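Local coordinates for Lon211 (Mycobacterium tuberculosis, PDB 6VBK), which forms the N-terminal domain of an ATP-dependent Lon protease and probably helps to recognise protein substrates destined for degradation, at residues 21-26 / 188-193; 32-35 / 39-42; 65-70 / 104-109. All coordinates share one frame; numbering follows the deposited sequence.

From the N terminus, the chain leaves strand 9-19 and enters the loop at 21-26, which opens contact 1. Its partner, 188-193, comes 162 residues later, so this contact closes a very long loop, and contacts 2 and 3 both fall within that loop. Contact 2 is a short closure, folding helix 38-50 back on the end of strand 29-33. Contact 3 then joins strand 65-70 to strand 96-112 across a curled sheet; contacts 2 and 3 follow one another without crossing. Contacts 1 and 3 touch directly, through Arg105 and Pro70, and so tie the helical C-terminal part to the sheet, whereas contact 2 lies about 17 Å, centre to centre, from contact 3.

Contact 1 (21-26 / 188-193); sequences DGVVLP and EVLETV
Leu190, in the last turn of helix 183-191, settles against Val23 and Leu25 of the loop between strands 9-19 and 29-33, a case of a helix end joined to a loop of the sheet through aliphatic carbon alone. Followed outward, its CB lies 3.6 Å from Leu25 CD2. With CG anti to the backbone N (chi1 -180°), its two methyls are shared between Leu25 and Val23. Branch CD1 stays near the same leucine methyl, at 4.1 Å from Leu25 CD2. Branch CD2 parts from it to meet Val23 CG1 at 4.0 Å, and the same methyl also packs on Pro70 of strand 65-70.

Leu25 answers with both of its branches. While CD2 faces Leu190, CD1 reaches Val189 CG1 at 3.7 Å, the two side chains crossing at about a right angle, so that the leucine straddles two consecutive residues of the helix.

Several backbone carbonyls beside the contact are bonded by side chains from elsewhere: Arg105 donates to the carbonyl O atoms of both Val189 and Leu190, and Thr81 to that of Val24. All four touching residues are buried, and their contacts are purely aliphatic. The chemistry therefore implies a junction that depends on close fit and exclusion of water, with polar backbone atoms bonded at its margin.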
loop_
_atom_site.group_PDB
_atom_site.type_symbol
_atom_site.label_atom_id
_atom_site.label_comp_id
_atom_site.label_asym_id
_atom_site.label_seq_id
_atom_site.Cartn_x
_atom_site.Cartn_y
_atom_site.Cartn_z
ATOM N N ASP B 21 -1.091 -21.287 20.778
ATOM C CA ASP B 21 -2.371 -22.036 20.700
ATOM C C ASP B 21 -3.540 -21.049 20.614
ATOM O O ASP B 21 -3.552 -20.070 21.382
ATOM C CB ASP B 21 -2.510 -23.030 21.856
ATOM C CG ASP B 21 -1.974 -24.411 21.519
ATOM O OD1 ASP B 21 -1.879 -24.724 20.315
ATOM O OD2 ASP B 21 -1.656 -25.164 22.462
ATOM N N GLY B 22 -4.492 -21.330 19.723
ATOM C CA GLY B 22 -5.685 -20.483 19.544
ATOM C C GLY B 22 -5.480 -19.460 18.445
ATOM O O GLY B 22 -4.351 -18.964 18.302
ATOM N N VAL B 23 -6.562 -19.102 17.754
ATOM C CA VAL B 23 -6.495 -18.110 16.646
ATOM C C VAL B 23 -7.462 -16.971 16.968
ATOM O O VAL B 23 -8.635 -17.258 17.260
ATOM C CB VAL B 23 -6.845 -18.769 15.299
ATOM C CG1 VAL B 23 -7.074 -17.738 14.206
ATOM C CG2 VAL B 23 -5.790 -19.777 14.874
ATOM N N VAL B 24 -6.981 -15.730 16.899
ATOM C CA VAL B 24 -7.852 -14.551 17.164
ATOM C C VAL B 24 -8.380 -14.044 15.820
ATOM O O VAL B 24 -7.568 -13.587 14.998
ATOM C CB VAL B 24 -7.098 -13.451 17.932
ATOM C CG1 VAL B 24 -7.984 -12.245 18.189
ATOM C CG2 VAL B 24 -6.521 -13.977 19.235
ATOM N N LEU B 25 -9.690 -14.156 15.606
ATOM C CA LEU B 25 -10.306 -13.699 14.374
ATOM C C LEU B 25 -10.866 -12.296 14.550
ATOM O O LEU B 25 -11.087 -11.843 15.677
ATOM C CB LEU B 25 -11.423 -14.661 13.952
ATOM C CG LEU B 25 -10.979 -16.090 13.636
ATOM C CD1 LEU B 25 -12.173 -16.963 13.288
ATOM C CD2 LEU B 25 -9.961 -16.095 12.506
ATOM N N PRO B 26 -11.082 -11.566 13.455
ATOM C CA PRO B 26 -11.706 -10.242 13.572
ATOM C C PRO B 26 -13.063 -10.330 14.254
ATOM O O PRO B 26 -13.867 -11.220 13.970
ATOM C CB PRO B 26 -11.833 -9.783 12.116
ATOM C CG PRO B 26 -10.731 -10.501 11.409
ATOM C CD PRO B 26 -10.626 -11.841 12.080
ATOM N N GLU B 188 -7.482 -21.484 8.628
ATOM C CA GLU B 188 -8.083 -21.389 7.303
ATOM C C GLU B 188 -9.225 -20.383 7.279
ATOM O O GLU B 188 -9.439 -19.714 6.260
ATOM C CB GLU B 188 -8.574 -22.761 6.844
ATOM C CG GLU B 188 -8.911 -22.822 5.364
ATOM C CD GLU B 188 -9.389 -24.189 4.923
ATOM O OE1 GLU B 188 -9.910 -24.297 3.792
ATOM O OE2 GLU B 188 -9.245 -25.156 5.701
ATOM N N VAL B 189 -9.973 -20.266 8.379
ATOM C CA VAL B 189 -10.955 -19.191 8.491
ATOM C C VAL B 189 -10.254 -17.842 8.450
ATOM O O VAL B 189 -10.705 -16.908 7.777
ATOM C CB VAL B 189 -11.793 -19.356 9.774
ATOM C CG1 VAL B 189 -12.838 -18.255 9.872
ATOM C CG2 VAL B 189 -12.452 -20.722 9.808
ATOM N N LEU B 190 -9.131 -17.723 9.159
ATOM C CA LEU B 190 -8.329 -16.508 9.087
ATOM C C LEU B 190 -7.736 -16.316 7.696
ATOM O O LEU B 190 -7.465 -15.181 7.285
ATOM C CB LEU B 190 -7.225 -16.561 10.142
ATOM C CG LEU B 190 -6.260 -15.382 10.248
ATOM C CD1 LEU B 190 -7.025 -14.091 10.484
ATOM C CD2 LEU B 190 -5.258 -15.629 11.364
ATOM N N GLU B 191 -7.621 -17.422 6.954
ATOM C CA GLU B 191 -7.009 -17.427 5.598
ATOM C C GLU B 191 -7.968 -16.935 4.505
ATOM O O GLU B 191 -7.515 -16.135 3.675
ATOM C CB GLU B 191 -6.538 -18.838 5.242
ATOM C CG GLU B 191 -6.202 -18.994 3.769
ATOM C CD GLU B 191 -6.262 -20.413 3.228
ATOM O OE1 GLU B 191 -6.813 -20.600 2.126
ATOM O OE2 GLU B 191 -5.753 -21.324 3.905
ATOM N N THR B 192 -9.239 -17.350 4.511
ATOM C CA THR B 192 -10.125 -16.969 3.374
ATOM C C THR B 192 -10.858 -15.649 3.632
ATOM O O THR B 192 -11.771 -15.631 4.473
ATOM C CB THR B 192 -11.067 -18.121 3.004
ATOM O OG1 THR B 192 -11.864 -18.464 4.137
ATOM C CG2 THR B 192 -10.326 -19.336 2.488
ATOM N N VAL B 193 -10.480 -14.604 2.887
ATOM C CA VAL B 193 -11.081 -13.241 3.000
ATOM C C VAL B 193 -12.553 -13.243 2.563
ATOM O O VAL B 193 -13.367 -12.624 3.268
ATOM C CB VAL B 193 -10.254 -12.198 2.221
ATOM C CG1 VAL B 193 -8.935 -11.902 2.915
ATOM C CG2 VAL B 193 -10.010 -12.611 0.779
#

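Contact 2 (32-35 / 39-42); sequences LDLS and EVRA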
loop_
_atom_site.group_PDB
_atom_site.type_symbol
_atom_site.label_atom_id
_atom_site.label_comp_id
_atom_site.label_asym_id
_atom_site.label_seq_id
_atom_site.Cartn_x
_atom_site.Cartn_y
_atom_site.Cartn_z
ATOM N N LEU B 32 -4.737 -12.055 27.105
ATOM C CA LEU B 32 -3.375 -12.438 26.756
ATOM C C LEU B 32 -2.576 -12.601 28.037
ATOM O O LEU B 32 -2.419 -11.641 28.798
ATOM C CB LEU B 32 -2.723 -11.396 25.842
ATOM C CG LEU B 32 -3.383 -11.181 24.481
ATOM C CD1 LEU B 32 -2.659 -10.093 23.705
ATOM C CD2 LEU B 32 -3.416 -12.480 23.690
ATOM N N ASP B 33 -2.081 -13.811 28.276
ATOM C CA ASP B 33 -1.278 -14.098 29.459
ATOM C C ASP B 33 0.156 -13.659 29.191
ATOM O O ASP B 33 0.855 -14.260 28.368
ATOM C CB ASP B 33 -1.355 -15.584 29.799
ATOM C CG ASP B 33 -0.677 -15.923 31.112
ATOM O OD1 ASP B 33 -0.153 -15.005 31.777
ATOM O OD2 ASP B 33 -0.670 -17.116 31.481
ATOM N N LEU B 34 0.599 -12.608 29.880
ATOM C CA LEU B 34 1.940 -12.070 29.693
ATOM C C LEU B 34 2.959 -12.654 30.663
ATOM O O LEU B 34 4.109 -12.203 30.675
ATOM C CB LEU B 34 1.926 -10.542 29.837
ATOM C CG LEU B 34 0.847 -9.740 29.104
ATOM C CD1 LEU B 34 1.135 -8.249 29.200
ATOM C CD2 LEU B 34 0.729 -10.174 27.655
ATOM N N SER B 35 2.571 -13.640 31.468
ATOM C CA SER B 35 3.452 -14.170 32.499
ATOM C C SER B 35 4.531 -15.053 31.887
ATOM O O SER B 35 4.229 -15.998 31.150
ATOM C CB SER B 35 2.648 -14.962 33.528
ATOM O OG SER B 35 2.015 -16.084 32.936
ATOM N N GLU B 39 8.242 -12.945 24.477
ATOM C CA GLU B 39 7.863 -12.605 23.108
ATOM C C GLU B 39 6.576 -11.790 23.070
ATOM O O GLU B 39 6.482 -10.799 22.337
ATOM C CB GLU B 39 7.715 -13.878 22.275
ATOM C CG GLU B 39 9.018 -14.627 22.044
ATOM C CD GLU B 39 8.817 -15.919 21.277
ATOM O OE1 GLU B 39 7.650 -16.325 21.091
ATOM O OE2 GLU B 39 9.824 -16.525 20.854
ATOM N N VAL B 40 5.574 -12.189 23.857
ATOM C CA VAL B 40 4.289 -11.494 23.823
ATOM C C VAL B 40 4.413 -10.107 24.442
ATOM O O VAL B 40 3.881 -9.125 23.906
ATOM C CB VAL B 40 3.207 -12.336 24.525
ATOM C CG1 VAL B 40 1.884 -11.587 24.552
ATOM C CG2 VAL B 40 3.045 -13.674 23.823
ATOM N N ARG B 41 5.118 -9.999 25.570
ATOM C CA ARG B 41 5.269 -8.702 26.221
ATOM C C ARG B 41 6.133 -7.755 25.397
ATOM O O ARG B 41 5.924 -6.537 25.436
ATOM C CB ARG B 41 5.860 -8.878 27.621
ATOM C CG ARG B 41 5.744 -7.641 28.497
ATOM C CD ARG B 41 6.495 -7.807 29.810
ATOM N NE ARG B 41 5.953 -8.887 30.632
ATOM C CZ ARG B 41 5.048 -8.717 31.590
ATOM N NH1 ARG B 41 4.574 -7.507 31.852
ATOM N NH2 ARG B 41 4.616 -9.758 32.288
ATOM N N ALA B 42 7.103 -8.287 24.649
ATOM C CA ALA B 42 7.931 -7.431 23.806
ATOM C C ALA B 42 7.133 -6.874 22.636
ATOM O O ALA B 42 7.359 -5.735 22.208
ATOM C CB ALA B 42 9.152 -8.202 23.305
#
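Leu34, the first residue after strand 29-33, meets Val40 and Arg41 in the first turn of helix 38-50; two kinds of interaction cross the contact and a third braces the turn beside it.

The first is apolar. Leu34 CD2 lies 3.6 Å from Val40 CG1, with the two side chains crossing at about a right angle. Both residues are buried, and Val40 also packs on Leu17 of strand 9-19, which continues the greasy layer beneath the helix.

The second kind involves the guanidinium of Arg41. The side chain leaves with CG anti to the backbone N and bends at chi3 (-63°), which brings the guanidinium to Leu34. There Leu34 CB sits over one face, 3.7 Å from the plane and displaced toward its rim. NH2 of Arg41 also donates to the carbonyl O of Leu34 at 3.0 Å, but the bond is weak, since the N-H...O angle is only 127°. The exposed arginine thus covers the leucine while adding a modest polar tie.

The third kind lies within 32-35 and shapes the turn. Asp33 OD1 accepts from the backbone N of Ser35 at 3.1 Å, a fairly straight bond at 162°, and from Ser35 OG at 2.7 Å. Both donors come from the same face of the carboxylate, the amide well above the plane, the hydroxyl on the syn side but also tilted out of it. Two bonds thus grip one oxygen and would restrict rotation of the carboxylate.

Taken together, the arrangement is a compact strand-turn-helix connection of the LON substrate-binding domain, in which an Asx turn ends the strand and the helix's first turn packs back against it.

Contact 3 (65-70 / 104-109); sequences RVLLVP and SRVRIG
Leu67 extends toward Val106 and Ile108 because its CG is anti to the backbone N (chi1 -171°), while Ile108 carries CG1 beside its own backbone N (chi1 -65°) and has an extended tip. These residues face one another across the interior of a strongly curled mixed sheet, consistent with the barrel-like fold expected of a PUA-clan domain. The strands that bear them, 65-70 and 96-112, are not paired with each other; each pairs instead with strand 79-88. Across the interior the two short segments run at 74° to each other, their axes approaching to 8.7 Å, a spacing spanned by side chains from both strands.

Leu67 supplies the middle of that layer by splitting its two methyls between neighbours on the same strand face. CD1 rests against Val106 CB at 3.8 Å and lies only slightly farther from Val106 CG2. CD2 goes the other way, to Ile108 CG1, also at 3.8 Å. Leu14 of strand 9-19 packs on Leu67, and Leu82 of strand 79-88 on Val106, so neighbouring strands close in around the layer.

Alternation along 104-109 sorts the chemistry: Val106 and Ile108 point inward, whereas Arg105 points away and forms a salt bridge with Asp173. Val69, one step beyond Leu67 on the inward face, completes the contact with Ile108. The two side chains approach tip to tip, and Ile108 CD1 fits against the fork of the valine, 3.7 Å from Val69 CG1 and 3.7 Å from Val69 CG2.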
loop_
_atom_site.group_PDB
_atom_site.type_symbol
_atom_site.label_atom_id
_atom_site.label_comp_id
_atom_site.label_asym_id
_atom_site.label_seq_id
_atom_site.Cartn_x
_atom_site.Cartn_y
_atom_site.Cartn_z
ATOM N N ARG B 65 -1.221 -1.287 18.756
ATOM C CA ARG B 65 -1.676 -2.133 17.660
ATOM C C ARG B 65 -0.658 -3.240 17.425
ATOM O O ARG B 65 0.530 -2.965 17.225
ATOM C CB ARG B 65 -1.880 -1.314 16.382
ATOM C CG ARG B 65 -3.030 -0.322 16.461
ATOM C CD ARG B 65 -2.864 0.802 15.450
ATOM N NE ARG B 65 -2.729 0.306 14.084
ATOM C CZ ARG B 65 -3.740 0.174 13.232
ATOM N NH1 ARG B 65 -4.972 0.500 13.603
ATOM N NH2 ARG B 65 -3.523 -0.286 12.009
ATOM N N VAL B 66 -1.125 -4.489 17.451
ATOM C CA VAL B 66 -0.270 -5.648 17.239
ATOM C C VAL B 66 -0.863 -6.502 16.128
ATOM O O VAL B 66 -2.026 -6.350 15.746
ATOM C CB VAL B 66 -0.093 -6.490 18.521
ATOM C CG1 VAL B 66 0.565 -5.667 19.616
ATOM C CG2 VAL B 66 -1.435 -7.033 18.989
ATOM N N LEU B 67 -0.044 -7.411 15.609
ATOM C CA LEU B 67 -0.471 -8.374 14.601
ATOM C C LEU B 67 -0.493 -9.755 15.246
ATOM O O LEU B 67 0.563 -10.345 15.503
ATOM C CB LEU B 67 0.446 -8.344 13.381
ATOM C CG LEU B 67 -0.048 -9.162 12.186
ATOM C CD1 LEU B 67 -1.444 -8.719 11.769
ATOM C CD2 LEU B 67 0.920 -9.056 11.021
ATOM N N LEU B 68 -1.694 -10.260 15.511
ATOM C CA LEU B 68 -1.871 -11.563 16.141
ATOM C C LEU B 68 -1.746 -12.642 15.073
ATOM O O LEU B 68 -2.648 -12.813 14.244
ATOM C CB LEU B 68 -3.225 -11.625 16.842
ATOM C CG LEU B 68 -3.517 -10.456 17.785
ATOM C CD1 LEU B 68 -5.000 -10.371 18.081
ATOM C CD2 LEU B 68 -2.720 -10.586 19.076
ATOM N N VAL B 69 -0.635 -13.367 15.087
ATOM C CA VAL B 69 -0.304 -14.342 14.055
ATOM C C VAL B 69 -0.249 -15.726 14.690
ATOM O O VAL B 69 0.519 -15.944 15.632
ATOM C CB VAL B 69 1.031 -14.018 13.364
ATOM C CG1 VAL B 69 1.244 -14.942 12.173
ATOM C CG2 VAL B 69 1.070 -12.560 12.941
ATOM N N PRO B 70 -1.073 -16.802 14.176
ATOM C CA PRO B 70 -1.346 -18.449 14.470
ATOM C C PRO B 70 -0.030 -19.150 14.119
ATOM O O PRO B 70 0.205 -19.367 12.949
ATOM C CB PRO B 70 -2.501 -18.839 13.548
ATOM C CG PRO B 70 -3.158 -17.523 13.260
ATOM C CD PRO B 70 -1.996 -16.574 13.059
ATOM N N SER B 104 -9.267 -6.682 11.966
ATOM C CA SER B 104 -9.376 -7.021 10.551
ATOM C C SER B 104 -8.258 -7.974 10.147
ATOM O O SER B 104 -7.280 -8.168 10.874
ATOM C CB SER B 104 -9.350 -5.757 9.683
ATOM O OG SER B 104 -8.182 -4.990 9.929
ATOM N N ARG B 105 -8.408 -8.564 8.963
ATOM C CA ARG B 105 -7.393 -9.465 8.439
ATOM C C ARG B 105 -6.288 -8.678 7.753
ATOM O O ARG B 105 -6.542 -7.690 7.057
ATOM C CB ARG B 105 -8.012 -10.466 7.465
ATOM C CG ARG B 105 -8.894 -11.497 8.136
ATOM C CD ARG B 105 -9.548 -12.422 7.129
ATOM N NE ARG B 105 -10.076 -13.620 7.773
ATOM C CZ ARG B 105 -11.250 -13.682 8.391
ATOM N NH1 ARG B 105 -12.028 -12.610 8.452
ATOM N NH2 ARG B 105 -11.645 -14.817 8.951
ATOM N N VAL B 106 -5.049 -9.117 7.962
ATOM C CA VAL B 106 -3.873 -8.457 7.410
ATOM C C VAL B 106 -3.038 -9.506 6.689
ATOM O O VAL B 106 -2.633 -10.505 7.297
ATOM C CB VAL B 106 -3.041 -7.754 8.495
ATOM C CG1 VAL B 106 -1.845 -7.057 7.875
ATOM C CG2 VAL B 106 -3.897 -6.759 9.265
ATOM N N ARG B 107 -2.787 -9.287 5.399
ATOM C CA ARG B 107 -1.956 -10.194 4.618
ATOM C C ARG B 107 -0.488 -9.920 4.921
ATOM O O ARG B 107 0.023 -8.837 4.620
ATOM C CB ARG B 107 -2.240 -10.035 3.126
ATOM C CG ARG B 107 -1.322 -10.855 2.234
ATOM C CD ARG B 107 -2.001 -11.225 0.924
ATOM N NE ARG B 107 -3.152 -12.096 1.145
ATOM C CZ ARG B 107 -3.077 -13.417 1.266
ATOM N NH1 ARG B 107 -1.901 -14.026 1.187
ATOM N NH2 ARG B 107 -4.176 -14.131 1.467
ATOM N N ILE B 108 0.189 -10.905 5.512
ATOM C CA ILE B 108 1.567 -10.719 5.951
ATOM C C ILE B 108 2.486 -10.716 4.739
ATOM O O ILE B 108 2.491 -11.662 3.942
ATOM C CB ILE B 108 1.971 -11.806 6.954
ATOM C CG1 ILE B 108 1.151 -11.667 8.237
ATOM C CG2 ILE B 108 3.461 -11.729 7.252
ATOM C CD1 ILE B 108 1.508 -12.673 9.297
ATOM N N GLY B 109 3.273 -9.652 4.597
ATOM C CA GLY B 109 4.189 -9.533 3.482
ATOM C C GLY B 109 5.646 -9.478 3.892
ATOM O O GLY B 109 6.122 -10.331 4.647
#